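PDB 3BLX: isocitrate dehydrogenase [NAD] subunit 2, mitochondrial from Saccharomyces cerevisiae, which catalyses, together with subunit 1 in a hetero-octamer, the NAD(+)-dependent oxidative decarboxylation of isocitrate to 2-oxoglutarate in the citric acid cycle, and also binds RNA. Local coordinates for residues 132-137 with 237-242; 187-192 with 219-224. All blocks are in the same frame, centred on the assembly; numbering follows the deposited sequence.

Interaction 1: residues 132-137 with 237-242; sequences VLIREN and DAVSVC
V132, I134 and E136 exchange backbone hydrogen bonds with S240 and C242 in a parallel ladder. The N-H of S240 goes to the carbonyl oxygen of V132, N to O 3.0 Å. The next bond, from I134 N to S240 O, measures 2.7 Å and is almost straight (178°). C242 N returns to I134 O at 3.2 Å, and a weak bond from E136 N to C242 O, 3.4 Å, ends the ladder. I134 O also receives the CA-H of V241. L133, I134 and R135 stand level with S240, V241 and C242, the short strand axes turned 21° from parallel. These are two inner strands of the large mixed sheet of the isocitrate/isopropylmalate dehydrogenase fold.

Apolar contacts line both faces. On the I134 face, CB of I134 rests on CG1 of V241 at 3.7 Å, while its CD1 reaches back to CG1 of V239; helix 162-178 packs here against V132 and V241. On the opposite face L133 sets CD1 against CB of S240 (3.6 Å) and near SG of C242. The C242 sulfur, between backbone N and carbonyl carbon (chi1 62°), stands 4.0 Å from CB of R135.

Polar ends lead away from the pairing. The guanidinium of R135, assigned to substrate binding by similarity, hydrogen-bonds through NH2 to the hydroxyl of Y142, and OE1 of E136 accepts the backbone N-H of E139.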
loop_
_atom_site.group_PDB
_atom_site.type_symbol
_atom_site.label_atom_id
_atom_site.label_comp_id
_atom_site.label_asym_id
_atom_site.label_seq_id
_atom_site.Cartn_x
_atom_site.Cartn_y
_atom_site.Cartn_z
ATOM N N VAL B 132 -50.132 -9.610 -18.239
ATOM C CA VAL B 132 -50.113 -10.476 -17.060
ATOM C C VAL B 132 -48.798 -11.262 -17.010
ATOM O O VAL B 132 -48.498 -12.020 -17.935
ATOM C CB VAL B 132 -51.319 -11.453 -17.031
ATOM C CG1 VAL B 132 -51.252 -12.326 -15.813
ATOM C CG2 VAL B 132 -52.601 -10.683 -17.024
ATOM N N LEU B 133 -48.019 -11.067 -15.939
ATOM C CA LEU B 133 -46.754 -11.773 -15.738
ATOM C C LEU B 133 -46.752 -12.610 -14.455
ATOM O O LEU B 133 -47.029 -12.102 -13.385
ATOM C CB LEU B 133 -45.600 -10.783 -15.711
ATOM C CG LEU B 133 -44.203 -11.385 -15.513
ATOM C CD1 LEU B 133 -43.871 -12.317 -16.643
ATOM C CD2 LEU B 133 -43.129 -10.325 -15.394
ATOM N N ILE B 134 -46.467 -13.899 -14.564
ATOM C CA ILE B 134 -46.310 -14.735 -13.389
ATOM C C ILE B 134 -44.813 -15.056 -13.239
ATOM O O ILE B 134 -44.171 -15.536 -14.160
ATOM C CB ILE B 134 -47.119 -16.044 -13.482
ATOM C CG1 ILE B 134 -48.603 -15.793 -13.233
ATOM C CG2 ILE B 134 -46.692 -17.001 -12.416
ATOM C CD1 ILE B 134 -49.308 -15.192 -14.363
ATOM N N ARG B 135 -44.238 -14.768 -12.081
ATOM C CA ARG B 135 -42.832 -15.046 -11.887
ATOM C C ARG B 135 -42.599 -15.979 -10.699
ATOM O O ARG B 135 -43.353 -15.952 -9.739
ATOM C CB ARG B 135 -42.056 -13.743 -11.759
ATOM C CG ARG B 135 -41.872 -13.266 -10.359
ATOM C CD ARG B 135 -40.428 -12.733 -10.176
ATOM N NE ARG B 135 -40.242 -12.002 -8.921
ATOM C CZ ARG B 135 -40.820 -10.833 -8.634
ATOM N NH1 ARG B 135 -41.628 -10.232 -9.507
ATOM N NH2 ARG B 135 -40.597 -10.255 -7.464
ATOM N N GLU B 136 -41.568 -16.826 -10.789
ATOM C CA GLU B 136 -41.195 -17.719 -9.689
ATOM C C GLU B 136 -40.608 -16.910 -8.502
ATOM O O GLU B 136 -39.927 -15.912 -8.704
ATOM C CB GLU B 136 -40.190 -18.748 -10.210
ATOM C CG GLU B 136 -40.302 -20.143 -9.597
ATOM C CD GLU B 136 -39.711 -20.249 -8.197
ATOM O OE1 GLU B 136 -38.825 -19.438 -7.852
ATOM O OE2 GLU B 136 -40.130 -21.153 -7.441
ATOM N N ASN B 137 -40.892 -17.320 -7.272
ATOM C CA ASN B 137 -40.446 -16.564 -6.100
ATOM C C ASN B 137 -39.497 -17.294 -5.132
ATOM O O ASN B 137 -38.846 -16.663 -4.297
ATOM C CB ASN B 137 -41.654 -16.061 -5.313
ATOM C CG ASN B 137 -41.878 -14.575 -5.469
ATOM O OD1 ASN B 137 -41.061 -13.854 -6.051
ATOM N ND2 ASN B 137 -42.994 -14.103 -4.934
ATOM N N ASP B 237 -53.611 -11.083 -24.977
ATOM C CA ASP B 237 -54.229 -12.400 -25.081
ATOM C C ASP B 237 -53.314 -13.469 -24.505
ATOM O O ASP B 237 -53.464 -14.656 -24.789
ATOM C CB ASP B 237 -54.505 -12.737 -26.547
ATOM C CG ASP B 237 -53.237 -12.701 -27.406
ATOM O OD1 ASP B 237 -52.462 -11.723 -27.306
ATOM O OD2 ASP B 237 -53.014 -13.644 -28.196
ATOM N N ALA B 238 -52.342 -13.055 -23.710
ATOM C CA ALA B 238 -51.359 -14.000 -23.210
ATOM C C ALA B 238 -51.041 -13.807 -21.756
ATOM O O ALA B 238 -51.207 -12.729 -21.182
ATOM C CB ALA B 238 -50.102 -13.929 -24.014
ATOM N N VAL B 239 -50.567 -14.888 -21.170
ATOM C CA VAL B 239 -50.002 -14.882 -19.840
ATOM C C VAL B 239 -48.520 -15.296 -19.908
ATOM O O VAL B 239 -48.189 -16.398 -20.352
ATOM C CB VAL B 239 -50.780 -15.845 -18.979
ATOM C CG1 VAL B 239 -49.941 -16.376 -17.845
ATOM C CG2 VAL B 239 -51.985 -15.153 -18.462
ATOM N N SER B 240 -47.630 -14.404 -19.501
ATOM C CA SER B 240 -46.199 -14.726 -19.472
ATOM C C SER B 240 -45.735 -15.395 -18.159
ATOM O O SER B 240 -46.117 -14.963 -17.072
ATOM C CB SER B 240 -45.405 -13.458 -19.710
ATOM O OG SER B 240 -45.840 -12.810 -20.881
ATOM N N VAL B 241 -44.947 -16.466 -18.254
ATOM C CA VAL B 241 -44.154 -16.913 -17.103
ATOM C C VAL B 241 -42.648 -16.767 -17.313
ATOM O O VAL B 241 -42.145 -16.926 -18.403
ATOM C CB VAL B 241 -44.373 -18.366 -16.770
ATOM C CG1 VAL B 241 -45.221 -18.501 -15.571
ATOM C CG2 VAL B 241 -44.891 -19.093 -17.974
ATOM N N CYS B 242 -41.915 -16.519 -16.244
ATOM C CA CYS B 242 -40.455 -16.508 -16.356
ATOM C C CYS B 242 -39.814 -17.003 -15.089
ATOM O O CYS B 242 -40.458 -17.030 -14.022
ATOM C CB CYS B 242 -39.956 -15.111 -16.675
ATOM S SG CYS B 242 -40.357 -13.915 -15.399
#

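Interaction 2: residues 187-192 with 219-224; sequences VHKSTI and ELIDNS
V187 and H188 run parallel to E219 and L220 for two residues, H188 N bonding to E219 O at 3.2 Å, and the pairing then passes into a helix start, where I221 N gives a 2.7 Å bond to H188 O. That second donor is tilted 20° from the carbonyl plane. L220 sits at the N-cap position, and its own carbonyl oxygen accepts the backbone N-H of S224.

V187 packs against the first turn of the helix. Its side chain and that of I221 meet at about a right angle, CG1 of V187 lying 3.6 Å from CB of I221, while the other methyl, CG2, comes against OG of S224. With CG1 of V187 anti to the backbone N (chi1 172°), its two methyls divide between these neighbours. L250 of helix 244-258 touches both V187 and I221.

The H188 ring swings back towards the partner strand: CD2 of the imidazole is 3.3 Å from E219 O, and CE1 is 3.7 Å from CD2 of L220, both approaches being oblique to the ring. ND1 donates to K189 O, coming from above the carbonyl plane, a bond that helps fix the ring's rotation.

K189 bends at chi2, chi3 and chi4, its CG passing near CG2 of I221. NZ then forms a long, weak salt bridge with OD1 of D222, 3.4 Å. Subunit 1 borders this pair: its T241 packs on K189 and makes a weak hydrogen bond with OD2 of D222.

By similarity K189 is critical for catalysis and D222 binds substrate and magnesium, so the C-terminal ends of the parallel strands in the beta-alpha-beta unit 183-188, 195-208, 215-220, facing a neighbouring subunit, are consistent with the shared active site of this dehydrogenase family.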
loop_
_atom_site.group_PDB
_atom_site.type_symbol
_atom_site.label_atom_id
_atom_site.label_comp_id
_atom_site.label_asym_id
_atom_site.label_seq_id
_atom_site.Cartn_x
_atom_site.Cartn_y
_atom_site.Cartn_z
ATOM N N VAL B 187 -40.933 -16.964 -21.100
ATOM C CA VAL B 187 -39.822 -16.056 -21.408
ATOM C C VAL B 187 -38.513 -16.575 -20.797
ATOM O O VAL B 187 -38.474 -16.959 -19.628
ATOM C CB VAL B 187 -40.105 -14.622 -20.909
ATOM C CG1 VAL B 187 -38.887 -13.747 -21.042
ATOM C CG2 VAL B 187 -41.217 -14.019 -21.697
ATOM N N HIS B 188 -37.449 -16.598 -21.591
ATOM C CA HIS B 188 -36.197 -17.183 -21.159
ATOM C C HIS B 188 -35.066 -16.517 -21.912
ATOM O O HIS B 188 -35.312 -15.723 -22.806
ATOM C CB HIS B 188 -36.204 -18.671 -21.457
ATOM C CG HIS B 188 -36.310 -18.975 -22.913
ATOM N ND1 HIS B 188 -35.234 -19.393 -23.663
ATOM C CD2 HIS B 188 -37.356 -18.882 -23.770
ATOM C CE1 HIS B 188 -35.614 -19.561 -24.917
ATOM N NE2 HIS B 188 -36.895 -19.251 -25.009
ATOM N N LYS B 189 -33.826 -16.833 -21.538
ATOM C CA LYS B 189 -32.623 -16.326 -22.215
ATOM C C LYS B 189 -31.983 -17.476 -23.034
ATOM O O LYS B 189 -32.328 -18.639 -22.832
ATOM C CB LYS B 189 -31.635 -15.724 -21.205
ATOM C CG LYS B 189 -31.031 -14.382 -21.605
ATOM C CD LYS B 189 -30.642 -14.364 -23.085
ATOM C CE LYS B 189 -29.425 -13.478 -23.360
ATOM N NZ LYS B 189 -29.649 -12.032 -23.087
ATOM N N SER B 190 -31.079 -17.139 -23.960
ATOM C CA SER B 190 -30.582 -18.081 -24.974
ATOM C C SER B 190 -30.539 -19.533 -24.505
ATOM O O SER B 190 -29.641 -19.924 -23.784
ATOM C CB SER B 190 -29.199 -17.664 -25.473
ATOM O OG SER B 190 -28.754 -18.548 -26.482
ATOM N N THR B 191 -31.507 -20.322 -24.953
ATOM C CA THR B 191 -31.738 -21.688 -24.471
ATOM C C THR B 191 -30.550 -22.676 -24.590
ATOM O O THR B 191 -30.449 -23.626 -23.793
ATOM C CB THR B 191 -33.008 -22.296 -25.143
ATOM O OG1 THR B 191 -33.108 -23.696 -24.852
ATOM C CG2 THR B 191 -32.972 -22.081 -26.662
ATOM N N ILE B 192 -29.657 -22.466 -25.562
ATOM C CA ILE B 192 -28.548 -23.413 -25.797
ATOM C C ILE B 192 -27.255 -23.069 -25.029
ATOM O O ILE B 192 -26.424 -23.946 -24.768
ATOM C CB ILE B 192 -28.242 -23.599 -27.317
ATOM C CG1 ILE B 192 -27.658 -24.995 -27.589
ATOM C CG2 ILE B 192 -27.344 -22.466 -27.852
ATOM C CD1 ILE B 192 -28.631 -26.127 -27.344
ATOM N N GLU B 219 -40.418 -17.509 -25.875
ATOM C CA GLU B 219 -39.840 -16.304 -26.460
ATOM C C GLU B 219 -38.558 -15.847 -25.752
ATOM O O GLU B 219 -38.492 -15.909 -24.526
ATOM C CB GLU B 219 -40.895 -15.203 -26.450
ATOM C CG GLU B 219 -40.756 -14.195 -27.572
ATOM C CD GLU B 219 -42.053 -13.429 -27.803
ATOM O OE1 GLU B 219 -42.918 -13.399 -26.892
ATOM O OE2 GLU B 219 -42.213 -12.858 -28.904
ATOM N N LEU B 220 -37.558 -15.402 -26.517
ATOM C CA LEU B 220 -36.316 -14.888 -25.938
ATOM C C LEU B 220 -36.664 -13.623 -25.208
ATOM O O LEU B 220 -37.422 -12.822 -25.726
ATOM C CB LEU B 220 -35.262 -14.574 -27.004
ATOM C CG LEU B 220 -34.397 -15.704 -27.564
ATOM C CD1 LEU B 220 -33.229 -15.138 -28.380
ATOM C CD2 LEU B 220 -33.896 -16.617 -26.447
ATOM N N ILE B 221 -36.121 -13.441 -24.013
ATOM C CA ILE B 221 -36.441 -12.249 -23.258
ATOM C C ILE B 221 -36.078 -11.003 -24.072
ATOM O O ILE B 221 -36.805 -10.036 -24.034
ATOM C CB ILE B 221 -35.770 -12.238 -21.895
ATOM C CG1 ILE B 221 -36.353 -11.115 -21.045
ATOM C CG2 ILE B 221 -34.284 -12.093 -22.064
ATOM C CD1 ILE B 221 -35.662 -10.882 -19.767
ATOM N N ASP B 222 -35.000 -11.053 -24.851
ATOM C CA ASP B 222 -34.655 -9.952 -25.765
ATOM C C ASP B 222 -35.838 -9.567 -26.656
ATOM O O ASP B 222 -36.151 -8.394 -26.803
ATOM C CB ASP B 222 -33.503 -10.313 -26.708
ATOM C CG ASP B 222 -32.270 -10.830 -25.996
ATOM O OD1 ASP B 222 -32.405 -11.587 -25.015
ATOM O OD2 ASP B 222 -31.153 -10.497 -26.452
ATOM N N ASN B 223 -36.475 -10.557 -27.279
ATOM C CA ASN B 223 -37.539 -10.282 -28.235
ATOM C C ASN B 223 -38.790 -9.770 -27.528
ATOM O O ASN B 223 -39.436 -8.815 -27.957
ATOM C CB ASN B 223 -37.858 -11.522 -29.079
ATOM C CG ASN B 223 -36.674 -11.984 -29.925
ATOM O OD1 ASN B 223 -35.840 -11.181 -30.363
ATOM N ND2 ASN B 223 -36.601 -13.293 -30.164
ATOM N N SER B 224 -39.124 -10.410 -26.426
ATOM C CA SER B 224 -40.261 -9.995 -25.643
ATOM C C SER B 224 -40.193 -8.536 -25.283
ATOM O O SER B 224 -41.194 -7.850 -25.416
ATOM C CB SER B 224 -40.364 -10.809 -24.366
ATOM O OG SER B 224 -40.512 -12.183 -24.659
#

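Overall arrangement
Both contacts reach the same mixed sheet, their centres about 14 Å apart, though interaction 2 runs off its strand ends into a loop and a helix. Across the sheet the strands run 130-136, 238-242, 183-188, 215-220, all parallel; interaction 1 joins the first two and interaction 2 the last two. The central pair is bridged by a probable hydrogen bond from V187 N to V241 O, 3.0 Å. Along the chain both segments of interaction 2 fall between those of interaction 1. Together they carry residues assigned by similarity to substrate binding, catalysis and magnesium binding: R135 on its strand, K189 in the loop just after strand 183-188 and D222 in the first turn of helix 221-230.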